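PDB 6HHN: L-rhamnose mutarotase from Formosa agariphila, which catalyses the interconversion of the alpha and beta anomers of L-rhamnose during breakdown of the algal polysaccharide ulvan. Local coordinates for residues Arg14-Met19 and Ile106-Val111; Gln27-Arg32 and Asp89-Ile94; Ser50-Phe55 and Leu63-Lys68. All blocks are in the same frame, centred on the assembly; numbering follows the deposited sequence. Where two conformers were deposited one is given.

Contact 1. Residues Arg14-Met19 and Ile106-Val111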
loop_
_atom_site.group_PDB
_atom_site.type_symbol
_atom_site.label_atom_id
_atom_site.label_comp_id
_atom_site.label_asym_id
_atom_site.label_seq_id
_atom_site.Cartn_x
_atom_site.Cartn_y
_atom_site.Cartn_z
ATOM N N ARG A 14 1.633 -5.766 -10.180
ATOM C CA ARG A 14 1.600 -4.879 -9.024
ATOM C C ARG A 14 2.284 -5.572 -7.857
ATOM O O ARG A 14 2.001 -6.749 -7.587
ATOM C CB ARG A 14 0.158 -4.531 -8.656
ATOM C CG ARG A 14 -0.574 -3.841 -9.806
ATOM C CD ARG A 14 -2.066 -3.778 -9.586
ATOM N NE ARG A 14 -2.683 -5.092 -9.501
ATOM C CZ ARG A 14 -3.062 -5.824 -10.548
ATOM N NH1 ARG A 14 -3.628 -7.007 -10.351
ATOM N NH2 ARG A 14 -2.874 -5.387 -11.782
ATOM N N LEU A 15 3.140 -4.842 -7.160
ATOM C CA LEU A 15 3.860 -5.358 -6.013
ATOM C C LEU A 15 3.668 -4.420 -4.834
ATOM O O LEU A 15 3.666 -3.199 -4.995
ATOM C CB LEU A 15 5.367 -5.430 -6.298
ATOM C CG LEU A 15 5.877 -6.490 -7.256
ATOM C CD1 LEU A 15 7.398 -6.446 -7.175
ATOM C CD2 LEU A 15 5.327 -7.857 -6.931
ATOM N N ALA A 16 3.532 -4.988 -3.647
ATOM C CA ALA A 16 3.484 -4.188 -2.437
ATOM C C ALA A 16 4.322 -4.855 -1.360
ATOM O O ALA A 16 4.408 -6.089 -1.288
ATOM C CB ALA A 16 2.042 -4.030 -1.930
ATOM N N PHE A 17 4.891 -4.015 -0.493
ATOM C CA PHE A 17 5.730 -4.534 0.580
ATOM C C PHE A 17 5.771 -3.551 1.732
ATOM O O PHE A 17 5.505 -2.361 1.570
ATOM C CB PHE A 17 7.142 -4.898 0.099
ATOM C CG PHE A 17 7.850 -3.843 -0.730
ATOM C CD1 PHE A 17 7.597 -3.719 -2.086
ATOM C CD2 PHE A 17 8.757 -2.978 -0.155
ATOM C CE1 PHE A 17 8.250 -2.759 -2.853
ATOM C CE2 PHE A 17 9.422 -2.021 -0.925
ATOM C CZ PHE A 17 9.160 -1.921 -2.269
ATOM N N LYS A 18 6.120 -4.073 2.907
ATOM C CA LYS A 18 6.156 -3.323 4.152
ATOM C C LYS A 18 7.598 -3.212 4.620
ATOM O O LYS A 18 8.329 -4.207 4.635
ATOM C CB LYS A 18 5.310 -4.081 5.188
ATOM C CG LYS A 18 5.410 -3.596 6.603
ATOM C CD LYS A 18 4.578 -4.465 7.576
ATOM C CE LYS A 18 5.002 -4.185 8.996
ATOM N NZ LYS A 18 4.253 -4.974 9.986
ATOM N N MET A 19 7.992 -2.001 5.007
ATOM C CA MET A 19 9.304 -1.723 5.576
ATOM C C MET A 19 9.120 -1.014 6.906
ATOM O O MET A 19 8.003 -0.648 7.280
ATOM C CB MET A 19 10.153 -0.879 4.625
ATOM C CG MET A 19 10.498 -1.614 3.336
ATOM S SD MET A 19 11.373 -0.620 2.134
ATOM C CE MET A 19 10.056 0.472 1.606
ATOM N N ILE A 106 8.820 -6.979 4.062
ATOM C CA ILE A 106 7.818 -8.040 4.202
ATOM C C ILE A 106 6.877 -7.946 3.011
ATOM O O ILE A 106 6.209 -6.919 2.837
ATOM C CB ILE A 106 7.036 -7.873 5.519
ATOM C CG1 ILE A 106 7.969 -7.872 6.728
ATOM C CG2 ILE A 106 5.946 -8.942 5.631
ATOM C CD1 ILE A 106 8.430 -9.216 7.132
ATOM N N PRO A 107 6.776 -8.959 2.154
ATOM C CA PRO A 107 5.882 -8.833 0.997
ATOM C C PRO A 107 4.423 -8.911 1.420
ATOM O O PRO A 107 4.064 -9.596 2.383
ATOM C CB PRO A 107 6.263 -10.029 0.117
ATOM C CG PRO A 107 6.808 -11.041 1.087
ATOM C CD PRO A 107 7.509 -10.242 2.159
ATOM N N LEU A 108 3.574 -8.209 0.674
ATOM C CA LEU A 108 2.139 -8.183 0.919
ATOM C C LEU A 108 1.414 -8.739 -0.295
ATOM O O LEU A 108 1.644 -8.289 -1.421
ATOM C CB LEU A 108 1.691 -6.755 1.190
ATOM C CG LEU A 108 2.435 -6.041 2.323
ATOM C CD1 LEU A 108 2.109 -4.550 2.360
ATOM C CD2 LEU A 108 2.114 -6.675 3.634
ATOM N N GLU A 109 0.517 -9.693 -0.059
ATOM C CA GLU A 109 -0.164 -10.420 -1.126
ATOM C C GLU A 109 -1.429 -9.682 -1.557
ATOM O O GLU A 109 -2.250 -9.303 -0.718
ATOM C CB GLU A 109 -0.537 -11.806 -0.592
ATOM C CG GLU A 109 -1.325 -12.694 -1.546
ATOM C CD GLU A 109 -1.815 -13.982 -0.878
ATOM O OE1 GLU A 109 -1.224 -14.395 0.147
ATOM O OE2 GLU A 109 -2.792 -14.584 -1.371
ATOM N N GLU A 110 -1.596 -9.495 -2.869
ATOM C CA GLU A 110 -2.811 -8.843 -3.354
ATOM C C GLU A 110 -4.014 -9.767 -3.186
ATOM O O GLU A 110 -3.986 -10.924 -3.614
ATOM C CB GLU A 110 -2.665 -8.425 -4.817
ATOM C CG GLU A 110 -3.744 -7.449 -5.246
ATOM C CD GLU A 110 -3.578 -6.981 -6.673
ATOM O OE1 GLU A 110 -3.609 -7.842 -7.584
ATOM O OE2 GLU A 110 -3.427 -5.753 -6.878
ATOM N N VAL A 111 -5.064 -9.253 -2.546
ATOM C CA VAL A 111 -6.298 -10.004 -2.336
ATOM C C VAL A 111 -7.503 -9.393 -3.042
ATOM O O VAL A 111 -8.584 -10.010 -3.040
ATOM C CB VAL A 111 -6.603 -10.222 -0.840
ATOM C CG1 VAL A 111 -5.576 -11.176 -0.221
ATOM C CG2 VAL A 111 -6.614 -8.917 -0.077
HETATM O O HOH W 1 2.787 -7.867 -3.712
#
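Arg14 and Glu110 reach for each other across two antiparallel strands of the dimeric alpha/beta barrel fold, 14-19 and 106-111, where the ladder between them opens. Guanidinium and carboxylate lie nearly coplanar, 20° apart, and meet side-on: NE of Arg14 donates to OE2 of Glu110 at 2.8 Å, while its NH1 donates to OE1, a two-bond salt bridge. Both oxygens use their syn lone pairs, and the acid meets the guanidinium edge to edge, in its plane. The bend of the arginine chain at chi3 (-62°) turns that edge to the neighbouring strand. OE2 has a second partner, Ser53 of the second subunit, and the ion pair therefore stands at the dimer interface. Were Arg14 an alanine, both N-H donors would go and the Glu110 carboxylate would probably lose its bonds to the guanidinium, leaving OE1 without this mate and the group freer to turn. At the other end Lys18 and Ile106 exchange N-H...O bonds in both directions. On the face that carries Ala16, Leu108 and Lys18, CB of Ala16 packs on CB of Leu108 at 4.2 Å. Phe17 lies on the reverse face, its ring turned toward Tyr52, a probable substrate-binding residue. Where the strands begin to part, a water bridges them, accepting from N of Ala16 at 3.0 Å and donating to O of Leu108 at 2.6 Å.

Contact 2. Residues Gln27-Arg32 and Asp89-Ile94; sequences QAYKER and DFMADI
Arg32 stretches from helix 26-34 to segment 89-94, meeting Asp93 end-on in a salt bridge. NH1 of Arg32 gives a nearly straight bond to OD1 of Asp93 (2.7 Å, 172° at the hydrogen), its NH2 another to OD2 (3.0 Å), and the two flat groups are 16° from coplanar. Asp93 reaches back by setting CG between its backbone N and carbonyl carbon, chi1 54°. On the tight inner side CD1 of Ile94 sits 3.6 Å above one face of the guanidinium, toward its rim, and also touches CB of Ala28; SD of Met91 slides along the arginine chain to within 3.5 Å of CD of Arg32. The bent methionine brings CE to CD1 of Tyr29 at 3.7 Å. Tyr29 is inferred from relatives to bind substrate and stacks on His33, the probable proton donor; this packing therefore probably lies behind the barrel's active site. The outer side is looser: Phe90 and Asp93 are exposed, and the Phe90 ring touches CD and CG of Arg32 (CE2 to CD 3.8 Å); any cation-pi attraction is long and weak at most. Solvent probably tempers this exposed ion pair, while two matched bonds fix the guanidinium's rotation.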
loop_
_atom_site.group_PDB
_atom_site.type_symbol
_atom_site.label_atom_id
_atom_site.label_comp_id
_atom_site.label_asym_id
_atom_site.label_seq_id
_atom_site.Cartn_x
_atom_site.Cartn_y
_atom_site.Cartn_z
ATOM N N GLN A 27 11.009 12.782 9.084
ATOM C CA GLN A 27 11.483 13.972 8.383
ATOM C C GLN A 27 12.711 13.649 7.543
ATOM O O GLN A 27 12.804 14.041 6.365
ATOM C CB GLN A 27 11.799 15.086 9.379
ATOM C CG GLN A 27 11.803 16.471 8.752
ATOM C CD GLN A 27 10.456 16.831 8.133
ATOM O OE1 GLN A 27 9.397 16.506 8.684
ATOM N NE2 GLN A 27 10.490 17.486 6.977
ATOM N N ALA A 28 13.675 12.939 8.136
ATOM C CA ALA A 28 14.888 12.586 7.411
ATOM C C ALA A 28 14.564 11.701 6.215
ATOM O O ALA A 28 15.110 11.890 5.117
ATOM C CB ALA A 28 15.853 11.868 8.352
ATOM N N TYR A 29 13.664 10.733 6.409
ATOM C CA TYR A 29 13.275 9.839 5.326
ATOM C C TYR A 29 12.680 10.628 4.174
ATOM O O TYR A 29 13.049 10.438 3.003
ATOM C CB TYR A 29 12.279 8.804 5.873
ATOM C CG TYR A 29 11.913 7.749 4.860
ATOM C CD1 TYR A 29 12.683 6.618 4.706
ATOM C CD2 TYR A 29 10.802 7.897 4.044
ATOM C CE1 TYR A 29 12.379 5.675 3.762
ATOM C CE2 TYR A 29 10.491 6.955 3.110
ATOM C CZ TYR A 29 11.267 5.837 2.981
ATOM O OH TYR A 29 10.945 4.877 2.044
ATOM N N LYS A 30 11.754 11.535 4.490
ATOM C CA LYS A 30 11.084 12.299 3.449
ATOM C C LYS A 30 12.059 13.216 2.724
ATOM O O LYS A 30 12.036 13.309 1.487
ATOM C CB LYS A 30 9.932 13.099 4.052
ATOM C CG LYS A 30 9.177 13.921 3.024
ATOM C CD LYS A 30 7.707 14.082 3.401
ATOM C CE LYS A 30 6.968 14.985 2.420
ATOM N NZ LYS A 30 7.870 15.626 1.410
ATOM N N GLU A 31 12.929 13.903 3.466
ATOM C CA GLU A 31 13.878 14.812 2.828
ATOM C C GLU A 31 14.840 14.059 1.913
ATOM O O GLU A 31 15.135 14.514 0.798
ATOM C CB GLU A 31 14.649 15.588 3.895
ATOM C CG GLU A 31 13.754 16.484 4.728
ATOM C CD GLU A 31 14.468 17.092 5.917
ATOM O OE1 GLU A 31 15.661 16.779 6.120
ATOM O OE2 GLU A 31 13.829 17.883 6.648
ATOM N N ARG A 32 15.344 12.904 2.362
ATOM C CA ARG A 32 16.258 12.138 1.517
ATOM C C ARG A 32 15.552 11.638 0.263
ATOM O O ARG A 32 16.161 11.583 -0.818
ATOM C CB ARG A 32 16.873 10.988 2.314
ATOM C CG ARG A 32 17.817 11.433 3.419
ATOM C CD ARG A 32 18.489 10.267 4.150
ATOM N NE ARG A 32 19.008 10.672 5.467
ATOM C CZ ARG A 32 19.632 9.860 6.325
ATOM N NH1 ARG A 32 19.847 8.590 6.011
ATOM N NH2 ARG A 32 20.040 10.319 7.506
ATOM N N ASP A 89 23.315 1.899 1.838
ATOM C CA ASP A 89 24.275 2.378 2.830
ATOM C C ASP A 89 23.901 3.777 3.319
ATOM O O ASP A 89 24.019 4.094 4.509
ATOM C CB ASP A 89 25.675 2.438 2.214
ATOM C CG ASP A 89 26.283 1.064 1.894
ATOM O OD1 ASP A 89 25.799 0.024 2.374
ATOM O OD2 ASP A 89 27.289 1.038 1.136
ATOM N N PHE A 90 23.504 4.662 2.398
ATOM C CA PHE A 90 23.148 6.039 2.743
ATOM C C PHE A 90 21.956 6.106 3.683
ATOM O O PHE A 90 21.899 6.992 4.547
ATOM C CB PHE A 90 22.881 6.763 1.424
ATOM C CG PHE A 90 22.419 8.175 1.540
ATOM C CD1 PHE A 90 23.234 9.165 2.027
ATOM C CD2 PHE A 90 21.164 8.534 1.056
ATOM C CE1 PHE A 90 22.811 10.480 2.095
ATOM C CE2 PHE A 90 20.738 9.841 1.101
ATOM C CZ PHE A 90 21.560 10.823 1.620
ATOM N N MET A 91 21.009 5.176 3.554
ATOM C CA MET A 91 19.771 5.187 4.309
ATOM C C MET A 91 19.834 4.368 5.598
ATOM O O MET A 91 18.852 4.359 6.351
ATOM C CB MET A 91 18.642 4.634 3.429
ATOM C CG MET A 91 18.273 5.530 2.251
ATOM S SD MET A 91 17.672 7.135 2.750
ATOM C CE MET A 91 16.276 6.634 3.740
ATOM N N ALA A 92 20.933 3.673 5.870
ATOM C CA ALA A 92 20.912 2.590 6.847
ATOM C C ALA A 92 20.768 3.073 8.285
ATOM O O ALA A 92 20.381 2.279 9.139
ATOM C CB ALA A 92 22.190 1.762 6.715
ATOM N N ASP A 93 21.056 4.343 8.555
ATOM C CA ASP A 93 20.962 4.865 9.913
ATOM C C ASP A 93 19.532 5.118 10.350
ATOM O O ASP A 93 19.276 5.180 11.563
ATOM C CB ASP A 93 21.756 6.172 10.045
ATOM C CG ASP A 93 21.360 7.247 8.998
ATOM O OD1 ASP A 93 20.911 6.914 7.875
ATOM O OD2 ASP A 93 21.530 8.448 9.296
ATOM N N ILE A 94 18.594 5.282 9.421
ATOM C CA ILE A 94 17.221 5.631 9.787
ATOM C C ILE A 94 16.217 4.551 9.451
ATOM O O ILE A 94 15.038 4.708 9.785
ATOM C CB ILE A 94 16.795 6.989 9.202
ATOM C CG1 ILE A 94 16.722 6.919 7.685
ATOM C CG2 ILE A 94 17.781 8.072 9.686
ATOM C CD1 ILE A 94 16.306 8.244 7.059
#

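Contact 3. Residues Ser50-Phe55 and Leu63-Lys68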
loop_
_atom_site.group_PDB
_atom_site.type_symbol
_atom_site.label_atom_id
_atom_site.label_comp_id
_atom_site.label_asym_id
_atom_site.label_seq_id
_atom_site.Cartn_x
_atom_site.Cartn_y
_atom_site.Cartn_z
ATOM N N SER A 50 7.501 1.455 -12.361
ATOM C CA SER A 50 6.764 2.696 -12.533
ATOM C C SER A 50 5.781 2.851 -11.384
ATOM O O SER A 50 5.511 1.902 -10.633
ATOM C CB SER A 50 6.011 2.731 -13.867
ATOM O OG SER A 50 5.027 1.710 -13.930
ATOM N N GLU A 51 5.266 4.071 -11.244
ATOM C CA GLU A 51 4.226 4.392 -10.269
ATOM C C GLU A 51 4.566 3.832 -8.893
ATOM O O GLU A 51 3.773 3.136 -8.255
ATOM C CB GLU A 51 2.865 3.920 -10.753
ATOM C CG GLU A 51 2.448 4.627 -12.032
ATOM C CD GLU A 51 1.078 4.214 -12.498
ATOM O OE1 GLU A 51 0.146 4.258 -11.669
ATOM O OE2 GLU A 51 0.946 3.828 -13.682
ATOM N N TYR A 52 5.770 4.147 -8.452
ATOM C CA TYR A 52 6.312 3.683 -7.176
ATOM C C TYR A 52 5.972 4.712 -6.110
ATOM O O TYR A 52 6.489 5.828 -6.132
ATOM C CB TYR A 52 7.827 3.561 -7.336
ATOM C CG TYR A 52 8.611 2.984 -6.183
ATOM C CD1 TYR A 52 8.012 2.507 -5.026
ATOM C CD2 TYR A 52 9.994 2.925 -6.269
ATOM C CE1 TYR A 52 8.780 1.978 -4.007
ATOM C CE2 TYR A 52 10.751 2.409 -5.270
ATOM C CZ TYR A 52 10.151 1.937 -4.122
ATOM O OH TYR A 52 10.944 1.414 -3.104
ATOM N N SER A 53 5.105 4.325 -5.172
ATOM C CA SER A 53 4.717 5.150 -4.051
ATOM C C SER A 53 5.134 4.478 -2.752
ATOM O O SER A 53 5.093 3.248 -2.640
ATOM C CB SER A 53 3.184 5.290 -3.955
ATOM O OG SER A 53 2.676 6.184 -4.949
ATOM N N ILE A 54 5.535 5.290 -1.780
ATOM C CA ILE A 54 5.739 4.814 -0.415
ATOM C C ILE A 54 4.911 5.700 0.512
ATOM O O ILE A 54 4.956 6.931 0.399
ATOM C CB ILE A 54 7.222 4.821 -0.009
ATOM C CG1 ILE A 54 8.045 3.986 -0.985
ATOM C CG2 ILE A 54 7.355 4.289 1.441
ATOM C CD1 ILE A 54 9.550 4.119 -0.809
ATOM N N PHE A 55 4.109 5.062 1.382
ATOM C CA PHE A 55 3.236 5.719 2.342
ATOM C C PHE A 55 3.685 5.359 3.753
ATOM O O PHE A 55 4.257 4.285 3.982
ATOM C CB PHE A 55 1.780 5.229 2.154
ATOM C CG PHE A 55 1.242 5.402 0.759
ATOM C CD1 PHE A 55 1.421 4.411 -0.194
ATOM C CD2 PHE A 55 0.557 6.544 0.406
ATOM C CE1 PHE A 55 0.920 4.551 -1.470
ATOM C CE2 PHE A 55 0.054 6.702 -0.884
ATOM C CZ PHE A 55 0.241 5.705 -1.823
ATOM N N LEU A 63 6.267 1.623 6.832
ATOM C CA LEU A 63 6.191 2.099 5.454
ATOM C C LEU A 63 5.497 1.047 4.605
ATOM O O LEU A 63 5.816 -0.141 4.701
ATOM C CB LEU A 63 7.599 2.347 4.904
ATOM C CG LEU A 63 8.425 3.384 5.661
ATOM C CD1 LEU A 63 9.915 3.283 5.313
ATOM C CD2 LEU A 63 7.897 4.797 5.374
ATOM N N PHE A 64 4.546 1.481 3.796
ATOM C CA PHE A 64 3.852 0.617 2.852
ATOM C C PHE A 64 4.194 1.100 1.451
ATOM O O PHE A 64 3.895 2.245 1.093
ATOM C CB PHE A 64 2.349 0.667 3.113
ATOM C CG PHE A 64 1.936 0.062 4.440
ATOM C CD1 PHE A 64 1.668 -1.296 4.542
ATOM C CD2 PHE A 64 1.789 0.848 5.582
ATOM C CE1 PHE A 64 1.264 -1.862 5.741
ATOM C CE2 PHE A 64 1.375 0.281 6.799
ATOM C CZ PHE A 64 1.126 -1.074 6.874
ATOM N N ALA A 65 4.825 0.235 0.668
ATOM C CA ALA A 65 5.264 0.544 -0.685
ATOM C C ALA A 65 4.378 -0.170 -1.693
ATOM O O ALA A 65 4.008 -1.338 -1.503
ATOM C CB ALA A 65 6.711 0.083 -0.882
ATOM N N PHE A 66 4.061 0.544 -2.780
ATOM C CA PHE A 66 3.334 0.020 -3.924
ATOM C C PHE A 66 4.113 0.395 -5.177
ATOM O O PHE A 66 4.570 1.527 -5.297
ATOM C CB PHE A 66 1.939 0.661 -3.987
ATOM C CG PHE A 66 1.186 0.355 -5.250
ATOM C CD1 PHE A 66 1.321 1.162 -6.378
ATOM C CD2 PHE A 66 0.368 -0.751 -5.321
ATOM C CE1 PHE A 66 0.646 0.863 -7.547
ATOM C CE2 PHE A 66 -0.332 -1.037 -6.496
ATOM C CZ PHE A 66 -0.181 -0.229 -7.604
ATOM N N GLN A 67 4.255 -0.543 -6.111
ATOM C CA GLN A 67 4.858 -0.207 -7.394
ATOM C C GLN A 67 4.314 -1.131 -8.467
ATOM O O GLN A 67 3.761 -2.201 -8.187
ATOM C CB GLN A 67 6.390 -0.263 -7.358
ATOM C CG GLN A 67 6.921 -1.607 -7.022
ATOM C CD GLN A 67 8.445 -1.674 -6.824
ATOM O OE1 GLN A 67 9.118 -0.713 -6.412
ATOM N NE2 GLN A 67 8.975 -2.823 -7.095
ATOM N N LYS A 68 4.464 -0.693 -9.707
ATOM C CA LYS A 68 4.207 -1.524 -10.869
ATOM C C LYS A 68 5.537 -1.924 -11.480
ATOM O O LYS A 68 6.470 -1.120 -11.532
ATOM C CB LYS A 68 3.409 -0.773 -11.920
ATOM C CG LYS A 68 2.011 -0.428 -11.498
ATOM C CD LYS A 68 1.296 0.233 -12.650
ATOM C CE LYS A 68 -0.023 0.798 -12.205
ATOM N NZ LYS A 68 -0.750 1.477 -13.327
HETATM O O HOH W 2 6.066 -0.646 -14.886
#
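Ser50 and Lys68 exchange backbone bonds in both directions, N of each meeting O of the other at 2.9 Å. The same reciprocal pattern serves Ser53 with Phe66 and Phe55 with Phe64, satisfying these amides and carbonyls within the ladder. Between Ser50 and Ser53 the register slips by one residue. This is a beta bulge in the hairpin of strands 52-57 and 62-69, where the chain turns a corner at Glu51. The Glu51 side chain crosses that of Lys68 obliquely, and OE2 of Glu51 forms a salt bridge with NZ of Lys68 at 2.9 Å, met from well above the carboxylate plane. OE1 takes Lys68 of the second subunit, and NZ likewise reaches Glu51 there, giving a reciprocal charge network across the dimer. OG of Ser53 is bonded to Glu110 of the second subunit, while OG of Ser50 shares a hydrogen bond with a water at 2.7 Å. Tyr52, a substrate-binding residue by analogy with relatives, lies alongside Gln67, the ring and amide planes 84° apart and OE1 of Gln67 3.4 Å above the ring centre. On the same face of the sheet, CG1 of Ile54 rests on CB of Ala65 at 4.1 Å.

In the fold
Contacts 1 and 3 share one antiparallel sheet, their centres about 10 Å apart, because strands 13-20 and 62-69 are neighbours in it. Phe17 O lies 2.8 Å from Ala65 N, and Met19 N lies 2.9 Å from Leu63 O, both probable hydrogen bonds. Contact 2, on the helical side, has its centre about 17 Å from that of contact 3 and about 22 Å from that of contact 1. Tyr29 nevertheless spans the gap to the sheet, its OH 3.3 Å from CD1 of Ile54. With Tyr52 on the sheet and His33 beside Tyr29, helix and strands together probably frame the rhamnose pocket. Contacts 1 and 3 touch the second subunit, and Tyr29 packs on its Val111.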